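Side-chain contacts in Fe-regulated protein B (Neisseria meningitidis, PDB 4AIP), which transports iron across the outer membrane as a TonB-dependent transporter, probably acting in siderophore uptake: residues Y445-H450 against T456-L461; E79-D84 against S707-F712; I119-A124 against S269-Q274. All coordinates share one frame; numbering follows the deposited sequence.

Interaction 1 of 3, residues Y445-H450 against T456-L461. Unlike the reference sequence in segment 445-450: Ile446 (reference Val).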
loop_
_atom_site.group_PDB
_atom_site.type_symbol
_atom_site.label_atom_id
_atom_site.label_comp_id
_atom_site.label_asym_id
_atom_site.label_seq_id
_atom_site.Cartn_x
_atom_site.Cartn_y
_atom_site.Cartn_z
ATOM N N TYR B 445 -42.158 -14.641 -7.321
ATOM C CA TYR B 445 -42.782 -15.140 -6.094
ATOM C C TYR B 445 -43.938 -14.240 -5.747
ATOM O O TYR B 445 -43.971 -13.103 -6.210
ATOM C CB TYR B 445 -41.770 -15.218 -4.928
ATOM C CG TYR B 445 -41.384 -13.844 -4.412
ATOM C CD1 TYR B 445 -42.240 -13.173 -3.508
ATOM C CD2 TYR B 445 -40.207 -13.200 -4.845
ATOM C CE1 TYR B 445 -41.964 -11.940 -3.051
ATOM C CE2 TYR B 445 -39.899 -11.928 -4.367
ATOM C CZ TYR B 445 -40.807 -11.331 -3.477
ATOM O OH TYR B 445 -40.610 -10.100 -2.987
ATOM N N ILE B 446 -44.868 -14.765 -4.953
ATOM C CA ILE B 446 -45.965 -14.025 -4.370
ATOM C C ILE B 446 -46.247 -14.559 -2.977
ATOM O O ILE B 446 -46.203 -15.749 -2.722
ATOM C CB ILE B 446 -47.297 -14.352 -5.010
ATOM C CG1 ILE B 446 -47.171 -15.466 -6.026
ATOM C CG2 ILE B 446 -48.040 -13.129 -5.456
ATOM C CD1 ILE B 446 -48.334 -16.347 -5.956
ATOM N N GLU B 447 -46.661 -13.673 -2.119
ATOM C CA GLU B 447 -46.930 -14.002 -0.771
ATOM C C GLU B 447 -48.081 -13.177 -0.264
ATOM O O GLU B 447 -48.078 -11.943 -0.392
ATOM C CB GLU B 447 -45.738 -13.625 0.067
ATOM C CG GLU B 447 -45.125 -14.787 0.686
ATOM C CD GLU B 447 -44.174 -14.396 1.767
ATOM O OE1 GLU B 447 -44.328 -13.319 2.434
ATOM O OE2 GLU B 447 -43.247 -15.202 1.928
ATOM N N ALA B 448 -49.044 -13.838 0.352
ATOM C CA ALA B 448 -50.106 -13.084 0.974
ATOM C C ALA B 448 -49.985 -13.195 2.476
ATOM O O ALA B 448 -49.783 -14.295 3.000
ATOM C CB ALA B 448 -51.446 -13.572 0.513
ATOM N N ILE B 449 -50.106 -12.055 3.158
ATOM C CA ILE B 449 -50.024 -12.005 4.604
ATOM C C ILE B 449 -51.318 -11.437 5.123
ATOM O O ILE B 449 -51.647 -10.284 4.895
ATOM C CB ILE B 449 -48.877 -11.156 5.089
ATOM C CG1 ILE B 449 -47.568 -11.781 4.599
ATOM C CG2 ILE B 449 -48.831 -11.111 6.620
ATOM C CD1 ILE B 449 -46.492 -10.780 4.447
ATOM N N HIS B 450 -52.048 -12.285 5.828
ATOM C CA HIS B 450 -53.363 -11.934 6.216
ATOM C C HIS B 450 -53.476 -12.027 7.713
ATOM O O HIS B 450 -53.142 -13.068 8.289
ATOM C CB HIS B 450 -54.361 -12.872 5.553
ATOM C CG HIS B 450 -55.783 -12.490 5.809
ATOM N ND1 HIS B 450 -56.235 -11.190 5.642
ATOM C CD2 HIS B 450 -56.857 -13.219 6.222
ATOM C CE1 HIS B 450 -57.535 -11.140 5.948
ATOM N NE2 HIS B 450 -57.931 -12.353 6.314
ATOM N N THR B 456 -52.014 -14.381 12.394
ATOM C CA THR B 456 -51.393 -13.833 11.225
ATOM C C THR B 456 -51.045 -15.019 10.325
ATOM O O THR B 456 -50.277 -15.901 10.709
ATOM C CB THR B 456 -50.176 -12.981 11.580
ATOM O OG1 THR B 456 -50.626 -11.740 12.153
ATOM C CG2 THR B 456 -49.345 -12.667 10.312
ATOM N N LEU B 457 -51.648 -15.043 9.133
ATOM C CA LEU B 457 -51.510 -16.171 8.207
ATOM C C LEU B 457 -50.742 -15.734 6.990
ATOM O O LEU B 457 -50.906 -14.607 6.550
ATOM C CB LEU B 457 -52.895 -16.700 7.809
ATOM C CG LEU B 457 -53.734 -17.051 9.060
ATOM C CD1 LEU B 457 -55.245 -17.067 8.788
ATOM C CD2 LEU B 457 -53.338 -18.369 9.694
ATOM N N THR B 458 -49.905 -16.621 6.466
ATOM C CA THR B 458 -48.931 -16.263 5.444
ATOM C C THR B 458 -49.042 -17.389 4.432
ATOM O O THR B 458 -48.989 -18.592 4.838
ATOM C CB THR B 458 -47.491 -16.119 6.026
ATOM O OG1 THR B 458 -47.443 -14.976 6.879
ATOM C CG2 THR B 458 -46.442 -15.920 4.923
ATOM N N GLY B 459 -49.279 -17.042 3.144
ATOM C CA GLY B 459 -49.331 -18.060 2.113
ATOM C C GLY B 459 -48.454 -17.569 1.006
ATOM O O GLY B 459 -48.535 -16.380 0.633
ATOM N N GLY B 460 -47.628 -18.448 0.437
ATOM C CA GLY B 460 -46.820 -17.968 -0.633
ATOM C C GLY B 460 -46.383 -18.995 -1.612
ATOM O O GLY B 460 -46.467 -20.168 -1.338
ATOM N N LEU B 461 -45.833 -18.535 -2.737
ATOM C CA LEU B 461 -45.336 -19.441 -3.736
ATOM C C LEU B 461 -44.175 -18.857 -4.482
ATOM O O LEU B 461 -44.210 -17.654 -4.859
ATOM C CB LEU B 461 -46.431 -19.586 -4.760
ATOM C CG LEU B 461 -46.533 -20.976 -5.269
ATOM C CD1 LEU B 461 -47.347 -21.619 -4.224
ATOM C CD2 LEU B 461 -47.342 -20.847 -6.512
#
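Glu447 OE2, on a side chain that leans over Gly460, is gripped by three groups of the loop at 155-157: a hydrogen bond with Ser157 N and weak ones with Ala156 N and Ser155 OG. Its CG passes 3.8 Å from Gly460 CA, and Glu447 and Gly460 are the pair with the shortest CA-CA separation, 4.0 Å. With the chain extended beyond CG, CD of Glu447 lies 4.2 Å from Thr458 CG2 and the carboxylate reaches the loop. The two segments are the arms of a beta hairpin in the transmembrane barrel, antiparallel at 169° with axes 4.5 Å apart. Ile446-Leu461, Ala448-Gly459 and His450-Leu457 are hydrogen-bonded pairs, six backbone bonds in all; Leu457 N reaches His450 O at 2.6 Å with an almost straight N-H...O angle of 175°. On the face that bears Glu447, Ile449 CG1 lies beside Thr458 OG1 at 3.9 Å, the two side chains running the same way, while its CG2 meets Thr456 CG2 at 4.0 Å. Thr456 OG1 is hydrogen-bonded to Asp451 OD1 near the turn. The other face carries Ile446 alongside Leu461, with CD1 of Ile446 3.9 Å from CB of Leu461.

Interaction 2 of 3, residues E79-D84 against S707-F712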
loop_
_atom_site.group_PDB
_atom_site.type_symbol
_atom_site.label_atom_id
_atom_site.label_comp_id
_atom_site.label_asym_id
_atom_site.label_seq_id
_atom_site.Cartn_x
_atom_site.Cartn_y
_atom_site.Cartn_z
ATOM N N GLU B 79 -19.842 -1.361 21.378
ATOM C CA GLU B 79 -19.454 -1.650 22.761
ATOM C C GLU B 79 -18.666 -2.943 22.878
ATOM O O GLU B 79 -18.279 -3.379 23.972
ATOM C CB GLU B 79 -20.677 -1.708 23.651
ATOM C CG GLU B 79 -21.439 -0.383 23.710
ATOM C CD GLU B 79 -22.788 -0.517 24.359
ATOM O OE1 GLU B 79 -23.179 -1.649 24.763
ATOM O OE2 GLU B 79 -23.479 0.523 24.461
ATOM N N SER B 80 -18.472 -3.585 21.733
ATOM C CA SER B 80 -17.781 -4.868 21.669
ATOM C C SER B 80 -16.360 -4.645 21.204
ATOM O O SER B 80 -16.044 -3.631 20.594
ATOM C CB SER B 80 -18.466 -5.752 20.648
ATOM O OG SER B 80 -17.632 -6.899 20.424
ATOM N N THR B 81 -15.525 -5.640 21.402
ATOM C CA THR B 81 -14.104 -5.575 21.116
ATOM C C THR B 81 -13.857 -6.519 19.943
ATOM O O THR B 81 -12.732 -6.607 19.453
ATOM C CB THR B 81 -13.467 -6.081 22.399
ATOM O OG1 THR B 81 -12.364 -5.247 22.831
ATOM C CG2 THR B 81 -13.134 -7.489 22.372
ATOM N N ALA B 82 -14.901 -7.220 19.483
ATOM C CA ALA B 82 -14.744 -8.241 18.415
ATOM C C ALA B 82 -14.410 -7.596 17.057
ATOM O O ALA B 82 -14.847 -6.477 16.758
ATOM C CB ALA B 82 -16.044 -9.120 18.314
ATOM N N THR B 83 -13.651 -8.303 16.237
ATOM C CA THR B 83 -13.293 -7.803 14.947
ATOM C C THR B 83 -13.585 -8.856 13.892
ATOM O O THR B 83 -13.040 -8.786 12.797
ATOM C CB THR B 83 -11.822 -7.489 14.914
ATOM O OG1 THR B 83 -11.106 -8.561 15.492
ATOM C CG2 THR B 83 -11.513 -6.242 15.699
ATOM N N ASP B 84 -14.368 -9.875 14.247
ATOM C CA ASP B 84 -14.892 -10.836 13.262
ATOM C C ASP B 84 -16.237 -11.383 13.702
ATOM O O ASP B 84 -16.580 -11.283 14.905
ATOM C CB ASP B 84 -13.904 -11.961 12.917
ATOM C CG ASP B 84 -13.410 -12.761 14.153
ATOM O OD1 ASP B 84 -13.986 -12.703 15.275
ATOM O OD2 ASP B 84 -12.405 -13.487 13.985
ATOM N N SER B 707 -11.678 -6.178 27.039
ATOM C CA SER B 707 -12.163 -7.527 27.121
ATOM C C SER B 707 -10.994 -8.446 27.371
ATOM O O SER B 707 -9.837 -8.171 26.935
ATOM C CB SER B 707 -12.835 -7.948 25.836
ATOM O OG SER B 707 -11.858 -8.542 24.977
ATOM N N VAL B 708 -11.299 -9.517 28.096
ATOM C CA VAL B 708 -10.400 -10.632 28.156
ATOM C C VAL B 708 -11.200 -11.906 27.816
ATOM O O VAL B 708 -12.093 -12.348 28.608
ATOM C CB VAL B 708 -9.796 -10.823 29.512
ATOM C CG1 VAL B 708 -8.674 -11.847 29.375
ATOM C CG2 VAL B 708 -9.332 -9.473 30.137
ATOM N N ASN B 709 -10.829 -12.471 26.657
ATOM C CA ASN B 709 -11.562 -13.504 25.977
ATOM C C ASN B 709 -10.759 -14.729 26.151
ATOM O O ASN B 709 -9.518 -14.697 26.096
ATOM C CB ASN B 709 -11.663 -13.209 24.466
ATOM C CG ASN B 709 -12.590 -12.016 24.133
ATOM O OD1 ASN B 709 -13.374 -11.519 24.942
ATOM N ND2 ASN B 709 -12.480 -11.566 22.916
ATOM N N ASN B 710 -11.496 -15.819 26.331
ATOM C CA ASN B 710 -10.980 -17.097 26.708
ATOM C C ASN B 710 -10.164 -16.934 27.996
ATOM O O ASN B 710 -9.017 -17.360 28.084
ATOM C CB ASN B 710 -10.234 -17.791 25.560
ATOM C CG ASN B 710 -9.931 -19.252 25.871
ATOM O OD1 ASN B 710 -10.249 -19.760 26.979
ATOM N ND2 ASN B 710 -9.318 -19.946 24.912
ATOM N N VAL B 711 -10.787 -16.356 29.021
ATOM C CA VAL B 711 -10.111 -16.191 30.315
ATOM C C VAL B 711 -9.176 -17.333 30.750
ATOM O O VAL B 711 -8.084 -17.037 31.212
ATOM C CB VAL B 711 -11.068 -15.939 31.484
ATOM C CG1 VAL B 711 -10.255 -15.380 32.677
ATOM C CG2 VAL B 711 -12.132 -14.981 31.092
ATOM N N PHE B 712 -9.613 -18.595 30.604
ATOM C CA PHE B 712 -8.878 -19.717 31.149
ATOM C C PHE B 712 -7.890 -20.272 30.181
ATOM O O PHE B 712 -7.259 -21.275 30.447
ATOM C CB PHE B 712 -9.819 -20.787 31.721
ATOM C CG PHE B 712 -10.732 -20.236 32.726
ATOM C CD1 PHE B 712 -10.232 -19.797 33.972
ATOM C CD2 PHE B 712 -12.087 -20.083 32.420
ATOM C CE1 PHE B 712 -11.105 -19.238 34.931
ATOM C CE2 PHE B 712 -12.988 -19.523 33.350
ATOM C CZ PHE B 712 -12.519 -19.094 34.605
#
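Thr81, in a loop of the plug, faces the end of the barrel strand at Ser707 with their CA atoms 6.6 Å apart, and the 707-712 chain leaves strand conformation after Asn709. Both CB atoms point across the gap, so the meeting is one of side chains. The methyl CG2 of Thr81 does the touching, 3.1 Å from Ser707 OG and 3.5 Å from Ser707 CB, a short, strained approach whose detail is doubtful. Thr81 OG1 stays 4.0 Å from Ser707 OG, too far for a hydrogen bond; chi1 of Thr81, at -134°, is not staggered, and as modelled the methyl faces the serine. Ser707 OG instead donates weakly to Asn709 OD1 at 3.3 Å, while the other branch of that amide, Asn709 ND2, lies 4.2 Å from Thr81 CG2. On the plug side the backbone is shaped by an ST turn: Ala82 N donates to Ser80 OG at 2.9 Å, nearly straight at 172°. Arg735 of strand 733-741 packs against Thr81, Ser707 and Asn709 together and hydrogen-bonds through NH2 to Thr83 OG1. Asn709 also touches Glu87 of helix 85-88 and Asp689 of strand 681-694, which places the contact where the plug meets the barrel wall.

Interaction 3 of 3, residues I119-A124 against S269-Q274. With N8E (3,6,9,12,15-pentaoxatricosan-1-ol), chain F.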
loop_
_atom_site.group_PDB
_atom_site.type_symbol
_atom_site.label_atom_id
_atom_site.label_comp_id
_atom_site.label_asym_id
_atom_site.label_seq_id
_atom_site.Cartn_x
_atom_site.Cartn_y
_atom_site.Cartn_z
ATOM N N ILE B 119 -24.372 -15.901 3.389
ATOM C CA ILE B 119 -24.227 -14.622 4.023
ATOM C C ILE B 119 -24.627 -13.615 2.950
ATOM O O ILE B 119 -23.995 -13.550 1.881
ATOM C CB ILE B 119 -22.756 -14.335 4.402
ATOM C CG1 ILE B 119 -22.353 -15.267 5.585
ATOM C CG2 ILE B 119 -22.554 -12.822 4.849
ATOM C CD1 ILE B 119 -21.125 -16.026 5.330
ATOM N N LYS B 120 -25.625 -12.805 3.309
ATOM C CA LYS B 120 -26.171 -11.804 2.460
ATOM C C LYS B 120 -25.723 -10.486 2.971
ATOM O O LYS B 120 -25.951 -10.202 4.148
ATOM C CB LYS B 120 -27.693 -11.915 2.547
ATOM C CG LYS B 120 -28.208 -13.188 1.929
ATOM C CD LYS B 120 -29.743 -13.211 1.869
ATOM C CE LYS B 120 -30.264 -14.613 1.478
ATOM N NZ LYS B 120 -31.635 -14.581 0.805
ATOM N N VAL B 121 -25.040 -9.680 2.149
ATOM C CA VAL B 121 -24.808 -8.293 2.553
ATOM C C VAL B 121 -25.449 -7.440 1.528
ATOM O O VAL B 121 -25.347 -7.744 0.294
ATOM C CB VAL B 121 -23.335 -7.942 2.852
ATOM C CG1 VAL B 121 -22.461 -9.237 3.164
ATOM C CG2 VAL B 121 -22.735 -7.072 1.840
ATOM N N ASP B 122 -26.188 -6.452 2.025
ATOM C CA ASP B 122 -27.013 -5.561 1.225
ATOM C C ASP B 122 -27.800 -6.363 0.169
ATOM O O ASP B 122 -27.980 -5.904 -0.968
ATOM C CB ASP B 122 -26.115 -4.544 0.532
ATOM C CG ASP B 122 -25.362 -3.653 1.516
ATOM O OD1 ASP B 122 -25.936 -3.308 2.576
ATOM O OD2 ASP B 122 -24.218 -3.288 1.210
ATOM N N ASN B 123 -28.216 -7.573 0.547
ATOM C CA ASN B 123 -29.038 -8.406 -0.311
ATOM C C ASN B 123 -28.327 -8.815 -1.625
ATOM O O ASN B 123 -28.937 -8.789 -2.695
ATOM C CB ASN B 123 -30.389 -7.749 -0.604
ATOM C CG ASN B 123 -31.476 -8.777 -0.928
ATOM O OD1 ASN B 123 -31.329 -9.987 -0.656
ATOM N ND2 ASN B 123 -32.566 -8.302 -1.548
ATOM N N ALA B 124 -27.041 -9.170 -1.510
ATOM C CA ALA B 124 -26.266 -9.776 -2.617
ATOM C C ALA B 124 -25.485 -10.983 -2.084
ATOM O O ALA B 124 -24.875 -10.911 -1.003
ATOM C CB ALA B 124 -25.308 -8.727 -3.166
ATOM N N SER B 269 -23.236 2.179 -3.774
ATOM C CA SER B 269 -22.426 1.614 -2.740
ATOM C C SER B 269 -21.274 0.820 -3.366
ATOM O O SER B 269 -21.530 0.080 -4.330
ATOM C CB SER B 269 -23.371 0.710 -1.976
ATOM O OG SER B 269 -22.709 -0.173 -1.118
ATOM N N HIS B 270 -20.028 0.968 -2.892
ATOM C CA HIS B 270 -19.011 -0.007 -3.274
ATOM C C HIS B 270 -18.333 -0.503 -2.028
ATOM O O HIS B 270 -17.918 0.329 -1.206
ATOM C CB HIS B 270 -17.968 0.517 -4.270
ATOM C CG HIS B 270 -16.910 -0.494 -4.595
ATOM N ND1 HIS B 270 -17.069 -1.428 -5.586
ATOM C CD2 HIS B 270 -15.702 -0.746 -4.039
ATOM C CE1 HIS B 270 -16.003 -2.199 -5.651
ATOM N NE2 HIS B 270 -15.168 -1.825 -4.701
ATOM N N MET B 271 -18.222 -1.827 -1.886
ATOM C CA MET B 271 -17.561 -2.376 -0.748
ATOM C C MET B 271 -16.415 -3.271 -1.157
ATOM O O MET B 271 -16.503 -3.982 -2.162
ATOM C CB MET B 271 -18.534 -3.141 0.085
ATOM C CG MET B 271 -17.855 -4.257 0.756
ATOM S SD MET B 271 -18.870 -5.377 1.654
ATOM C CE MET B 271 -19.692 -6.344 0.456
ATOM N N LYS B 272 -15.345 -3.255 -0.358
ATOM C CA LYS B 272 -14.285 -4.197 -0.585
ATOM C C LYS B 272 -13.839 -4.738 0.761
ATOM O O LYS B 272 -13.722 -3.974 1.705
ATOM C CB LYS B 272 -13.116 -3.558 -1.343
ATOM C CG LYS B 272 -12.078 -4.561 -1.608
ATOM C CD LYS B 272 -10.718 -4.030 -1.934
ATOM C CE LYS B 272 -10.588 -3.628 -3.333
ATOM N NZ LYS B 272 -9.286 -4.130 -3.794
ATOM N N ASP B 273 -13.531 -6.049 0.796
ATOM C CA ASP B 273 -13.132 -6.769 1.997
ATOM C C ASP B 273 -11.953 -7.629 1.574
ATOM O O ASP B 273 -12.098 -8.516 0.711
ATOM C CB ASP B 273 -14.290 -7.730 2.322
ATOM C CG ASP B 273 -14.444 -8.028 3.833
ATOM O OD1 ASP B 273 -13.446 -8.403 4.489
ATOM O OD2 ASP B 273 -15.586 -7.949 4.332
ATOM N N GLN B 274 -10.790 -7.448 2.157
ATOM C CA GLN B 274 -9.645 -8.188 1.637
ATOM C C GLN B 274 -8.739 -8.811 2.720
ATOM O O GLN B 274 -8.403 -8.167 3.738
ATOM C CB GLN B 274 -8.848 -7.235 0.771
ATOM C CG GLN B 274 -7.727 -7.867 0.116
ATOM C CD GLN B 274 -7.042 -6.946 -0.829
ATOM O OE1 GLN B 274 -6.934 -7.253 -2.018
ATOM N NE2 GLN B 274 -6.596 -5.805 -0.341
HETATM C C01 N8E F . -10.777 0.164 -4.174
HETATM C C02 N8E F . -12.207 -0.175 -3.798
HETATM C C03 N8E F . -12.564 0.406 -2.438
HETATM C C04 N8E F . -13.014 1.862 -2.487
HETATM C C05 N8E F . -14.514 2.027 -2.605
HETATM C C06 N8E F . -14.875 3.284 -3.396
HETATM C C07 N8E F . -14.931 3.057 -4.867
HETATM C C08 N8E F . -15.875 4.000 -5.615
HETATM O O09 N8E F . -17.232 3.718 -5.305
HETATM C C10 N8E F . -18.210 4.544 -5.887
HETATM C C11 N8E F . -19.500 4.520 -5.071
HETATM O O12 N8E F . -19.843 5.846 -4.727
HETATM C C13 N8E F . -19.545 6.363 -3.437
HETATM C C14 N8E F . -19.803 7.860 -3.551
HETATM O O15 N8E F . -18.789 8.601 -2.862
HETATM C C16 N8E F . -18.307 9.744 -3.570
HETATM C C17 N8E F . -19.200 10.934 -3.285
HETATM O O18 N8E F . -18.729 11.541 -2.078
HETATM C C19 N8E F . -19.780 11.943 -1.178
HETATM C C20 N8E F . -20.491 13.270 -1.497
HETATM O O21 N8E F . -21.902 13.158 -1.244
HETATM C C22 N8E F . -22.294 13.755 -0.014
HETATM C C23 N8E F . -23.436 14.678 -0.378
HETATM O O24 N8E F . -23.782 15.507 0.748
#
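A type I' beta turn, Val121 to Ala124, at the end of plug strand 118-121 brings the plug against the wall of the barrel at strand 264-276. The turn is closed by Ala124 N donating to Val121 O at 2.9 Å. From its start Val121 sends CG2 to within 3.4 Å of Met271 CE, the methyls meeting at an angle; the approach is close, and chi1 of Val121 at -20° suggests strain. The 9.9 Å between their CA atoms is bridged from both sides, Met271 bending at chi3 (74°) so that CE turns to Val121. Next along the turn, Asp122 OD2 lies 4.2 Å from Ser269 OG, too long for a bond; OD2 is held instead by Thr171 OG1. His270 and Lys272 extend from the opposite face of the strand to the octyl chain of the N8E detergent. His270 CD2 meets C05 of N8E at 3.3 Å, the carbon sitting at the ring edge near its plane, and Lys272 CE comes within 3.8 Å of C02 of N8E. Ser191 of the second subunit hydrogen-bonds the same detergent. Around the plug-wall contact, Met271 touches Leu143 of a plug loop, Asn310 of strand 302-318 and Leu252 of strand 246-259.

Interactions 2 and 3 both join plug to barrel wall and are buried, yet each rests on a few side-chain atoms, with about 100 Å² covered, against 477 Å² for interaction 1. That one is a surface contact inside the wall itself, between neighbouring strands, and backbone hydrogen bonds carry it. Chemistry follows place: a methyl against a hydroxyl in interaction 2, two apolar ends in interaction 3, and paired peptides in interaction 1, which also reaches the plug through a carboxylate. Interactions 2 and 3 lie about 25 Å apart between centres, interactions 1 and 2 about 42 Å. The nearest atoms of interaction 3 are about 8 Å from those of either other contact, and none of the three touch.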